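Plasmin and fibronectin-binding protein A (Streptococcus pneumoniae, PDB 4MR0) acts as a fibronectin-dependent adhesin and invasin that binds human fibronectin, plasmin, plasminogen and serum albumin at the pneumococcal surface. Local coordinates at residues 299-308 with 345-353. Numbering follows the deposited sequence.
With MN (manganese (II) ion), chain G.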
loop_
_atom_site.group_PDB
_atom_site.type_symbol
_atom_site.label_atom_id
_atom_site.label_comp_id
_atom_site.label_asym_id
_atom_site.label_seq_id
_atom_site.Cartn_x
_atom_site.Cartn_y
_atom_site.Cartn_z
ATOM N N ILE A 299 -2.413 12.285 7.005
ATOM C CA ILE A 299 -1.274 11.379 7.094
ATOM C C ILE A 299 -1.545 9.938 6.656
ATOM O O ILE A 299 -0.854 9.417 5.786
ATOM C CB ILE A 299 -0.699 11.367 8.533
ATOM C CG1 ILE A 299 -0.048 12.720 8.842
ATOM C CG2 ILE A 299 0.313 10.248 8.686
ATOM C CD1 ILE A 299 0.553 12.810 10.232
ATOM N N ILE A 300 -2.542 9.295 7.253
ATOM C CA ILE A 300 -2.846 7.908 6.912
ATOM C C ILE A 300 -3.425 7.711 5.509
ATOM O O ILE A 300 -3.608 6.584 5.059
ATOM C CB ILE A 300 -3.800 7.276 7.950
ATOM C CG1 ILE A 300 -5.151 7.995 7.938
ATOM C CG2 ILE A 300 -3.171 7.353 9.335
ATOM C CD1 ILE A 300 -6.191 7.364 8.852
ATOM N N SER A 301 -3.709 8.803 4.813
ATOM C CA SER A 301 -4.251 8.702 3.466
ATOM C C SER A 301 -3.115 8.766 2.445
ATOM O O SER A 301 -3.357 8.902 1.246
ATOM C CB SER A 301 -5.232 9.846 3.201
ATOM O OG SER A 301 -4.547 11.086 3.126
ATOM N N LYS A 302 -1.876 8.665 2.918
ATOM C CA LYS A 302 -0.733 8.736 2.017
ATOM C C LYS A 302 0.049 7.434 1.861
ATOM O O LYS A 302 1.124 7.274 2.440
ATOM C CB LYS A 302 0.212 9.856 2.464
ATOM C CG LYS A 302 -0.363 11.252 2.276
ATOM C CD LYS A 302 -0.894 11.434 0.857
ATOM C CE LYS A 302 -1.282 12.877 0.579
ATOM N NZ LYS A 302 -2.244 13.397 1.594
ATOM N N GLU A 303 -0.495 6.518 1.064
ATOM C CA GLU A 303 0.145 5.231 0.807
ATOM C C GLU A 303 1.291 5.436 -0.182
ATOM O O GLU A 303 1.156 6.205 -1.132
ATOM C CB GLU A 303 -0.868 4.244 0.206
ATOM C CG GLU A 303 -2.136 4.032 1.033
ATOM C CD GLU A 303 -3.263 4.988 0.665
ATOM O OE1 GLU A 303 -3.037 5.920 -0.142
ATOM O OE2 GLU A 303 -4.382 4.805 1.188
ATOM N N SER A 304 2.417 4.758 0.031
ATOM C CA SER A 304 3.549 4.896 -0.888
ATOM C C SER A 304 3.203 4.329 -2.264
ATOM O O SER A 304 3.684 4.814 -3.297
ATOM C CB SER A 304 4.780 4.213 -0.305
ATOM O OG SER A 304 5.176 4.903 0.873
ATOM N N ILE A 305 2.380 3.287 -2.275
ATOM C CA ILE A 305 1.900 2.709 -3.521
ATOM C C ILE A 305 0.392 2.601 -3.367
ATOM O O ILE A 305 -0.112 1.755 -2.626
ATOM C CB ILE A 305 2.466 1.304 -3.800
ATOM C CG1 ILE A 305 3.988 1.371 -3.971
ATOM C CG2 ILE A 305 1.834 0.749 -5.077
ATOM C CD1 ILE A 305 4.636 0.010 -4.217
ATOM N N GLN A 306 -0.325 3.480 -4.050
ATOM C CA GLN A 306 -1.775 3.479 -3.993
ATOM C C GLN A 306 -2.307 2.792 -5.244
ATOM O O GLN A 306 -1.843 3.052 -6.354
ATOM C CB GLN A 306 -2.295 4.922 -3.912
ATOM C CG GLN A 306 -3.814 5.049 -3.884
ATOM C CD GLN A 306 -4.266 6.494 -3.798
ATOM O OE1 GLN A 306 -3.683 7.373 -4.431
ATOM N NE2 GLN A 306 -5.313 6.745 -3.020
ATOM N N ILE A 307 -3.270 1.902 -5.048
ATOM C CA ILE A 307 -3.900 1.169 -6.136
ATOM C C ILE A 307 -5.357 1.577 -6.003
ATOM O O ILE A 307 -6.023 1.242 -5.022
ATOM C CB ILE A 307 -3.734 -0.347 -5.935
ATOM C CG1 ILE A 307 -2.242 -0.687 -5.858
ATOM C CG2 ILE A 307 -4.411 -1.108 -7.076
ATOM C CD1 ILE A 307 -1.964 -2.106 -5.369
ATOM N N GLU A 308 -5.867 2.288 -6.999
ATOM C CA GLU A 308 -7.218 2.805 -6.895
ATOM C C GLU A 308 -7.965 2.832 -8.216
ATOM O O GLU A 308 -7.385 2.609 -9.278
ATOM C CB GLU A 308 -7.118 4.240 -6.382
ATOM C CG GLU A 308 -6.443 5.149 -7.427
ATOM C CD GLU A 308 -5.918 6.454 -6.867
ATOM O OE1 GLU A 308 -6.609 7.074 -6.029
ATOM O OE2 GLU A 308 -4.815 6.871 -7.284
ATOM N N LEU A 345 7.768 4.972 6.081
ATOM C CA LEU A 345 6.541 5.222 5.331
ATOM C C LEU A 345 5.370 5.022 6.293
ATOM O O LEU A 345 5.489 4.278 7.270
ATOM C CB LEU A 345 6.419 4.230 4.172
ATOM C CG LEU A 345 7.678 3.941 3.344
ATOM C CD1 LEU A 345 7.338 2.919 2.263
ATOM C CD2 LEU A 345 8.215 5.224 2.719
ATOM N N VAL A 346 4.252 5.688 6.029
ATOM C CA VAL A 346 3.075 5.556 6.880
ATOM C C VAL A 346 2.340 4.258 6.520
ATOM O O VAL A 346 2.101 3.401 7.375
ATOM C CB VAL A 346 2.125 6.764 6.700
ATOM C CG1 VAL A 346 0.870 6.584 7.545
ATOM C CG2 VAL A 346 2.853 8.046 7.106
ATOM N N THR A 347 2.000 4.123 5.243
ATOM C CA THR A 347 1.308 2.945 4.728
ATOM C C THR A 347 2.014 2.587 3.430
ATOM O O THR A 347 2.103 3.410 2.524
ATOM C CB THR A 347 -0.174 3.254 4.431
ATOM O OG1 THR A 347 -0.856 3.517 5.661
ATOM C CG2 THR A 347 -0.846 2.079 3.732
ATOM N N ALA A 348 2.529 1.366 3.335
ATOM C CA ALA A 348 3.242 0.978 2.123
ATOM C C ALA A 348 2.355 0.810 0.893
ATOM O O ALA A 348 2.648 1.363 -0.170
ATOM C CB ALA A 348 4.039 -0.310 2.367
ATOM N N ILE A 349 1.262 0.065 1.041
ATOM C CA ILE A 349 0.386 -0.221 -0.091
ATOM C C ILE A 349 -1.088 -0.219 0.268
ATOM O O ILE A 349 -1.474 -0.697 1.337
ATOM C CB ILE A 349 0.691 -1.633 -0.672
ATOM C CG1 ILE A 349 2.179 -1.773 -0.984
ATOM C CG2 ILE A 349 -0.141 -1.878 -1.932
ATOM C CD1 ILE A 349 2.612 -3.213 -1.260
ATOM N N GLY A 350 -1.918 0.304 -0.631
ATOM C CA GLY A 350 -3.347 0.274 -0.379
ATOM C C GLY A 350 -4.114 1.427 -0.981
ATOM O O GLY A 350 -3.703 2.012 -1.977
ATOM N N THR A 351 -5.258 1.725 -0.384
ATOM C CA THR A 351 -6.076 2.845 -0.813
ATOM C C THR A 351 -7.076 3.132 0.301
ATOM O O THR A 351 -7.257 2.315 1.211
ATOM C CB THR A 351 -6.788 2.577 -2.159
ATOM O OG1 THR A 351 -7.269 3.825 -2.683
ATOM C CG2 THR A 351 -7.946 1.609 -1.991
ATOM N N HIS A 352 -7.726 4.285 0.230
ATOM C CA HIS A 352 -8.638 4.694 1.292
ATOM C C HIS A 352 -9.928 5.320 0.781
ATOM O O HIS A 352 -10.545 6.112 1.492
ATOM C CB HIS A 352 -7.925 5.737 2.131
ATOM C CG HIS A 352 -7.391 6.870 1.311
ATOM N ND1 HIS A 352 -6.174 6.812 0.664
ATOM C CD2 HIS A 352 -7.947 8.054 0.956
ATOM C CE1 HIS A 352 -6.003 7.910 -0.051
ATOM N NE2 HIS A 352 -7.066 8.679 0.107
ATOM N N TYR A 353 -10.347 4.973 -0.427
ATOM C CA TYR A 353 -11.541 5.593 -0.979
ATOM C C TYR A 353 -12.301 4.715 -1.957
ATOM O O TYR A 353 -11.705 3.989 -2.751
ATOM C CB TYR A 353 -11.120 6.895 -1.669
ATOM C CG TYR A 353 -12.212 7.649 -2.393
ATOM C CD1 TYR A 353 -13.188 8.352 -1.692
ATOM C CD2 TYR A 353 -12.245 7.691 -3.788
ATOM C CE1 TYR A 353 -14.170 9.086 -2.364
ATOM C CE2 TYR A 353 -13.222 8.420 -4.469
ATOM C CZ TYR A 353 -14.179 9.115 -3.749
ATOM O OH TYR A 353 -15.138 9.844 -4.420
HETATM MN MN MN G . -4.639 8.723 -5.939
HETATM O O HOH W 1 -3.182 4.188 5.056
#
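Glu303 and His352 join two neighbouring turns of the right-handed parallel beta-helix of this adhesin. His352 ND1 donates to Glu303 OE2 at 2.7 Å, and the bond is nearly straight at 168°. It uses the syn lone pair of the carboxylate. Carboxylate and ring lie nearly coplanar, 14° apart. The glutamate chain bends at chi2 (91°), which swings the acid across Gly350 to the ring edge. Glu303 CG rests on Thr347 CG2. Ser301 CB sits over one face of the imidazole, 3.8 Å from the ring centroid, a CH-pi contact.

The tight part is the buried corner and the strand that follows. Ser304 N bonds to Thr347 O, and Ile305 N to Ala348 O. Gly350 N then donates to Ile305 O, and Ile307 N to Gly350 O at 3.1 Å, in parallel beta register. Ile305 and Ile349 pack against each other on the inward face of the beta-helix, where Ile307 CD1 reaches Ile349 CG2 at 3.9 Å. Phe336 and Phe371 of adjoining strands pack on this core.

The side at 299-302 is looser and partly exposed. Ile299 CG2 meets Val346 CG2 at 3.7 Å, their side chains crossing at about a right angle.

The Gln306 chain is extended, with CG anti to the backbone N, and carries OE1 to the manganese at 2.2 Å. Both carboxylate oxygens of Glu308 bind the same ion. Gln271 and Gly314 complete the site. Gln306 NE2 lies 3.3 Å from His352 CE1, so the metal ligand and the histidine are neighbours. With ND1 protonated and its acceptor in plane, the ring is fixed in rotation. Glu303 would tend to favour a positive imidazole, while the manganese and Lys302 would tend to oppose it, so its charge is left open.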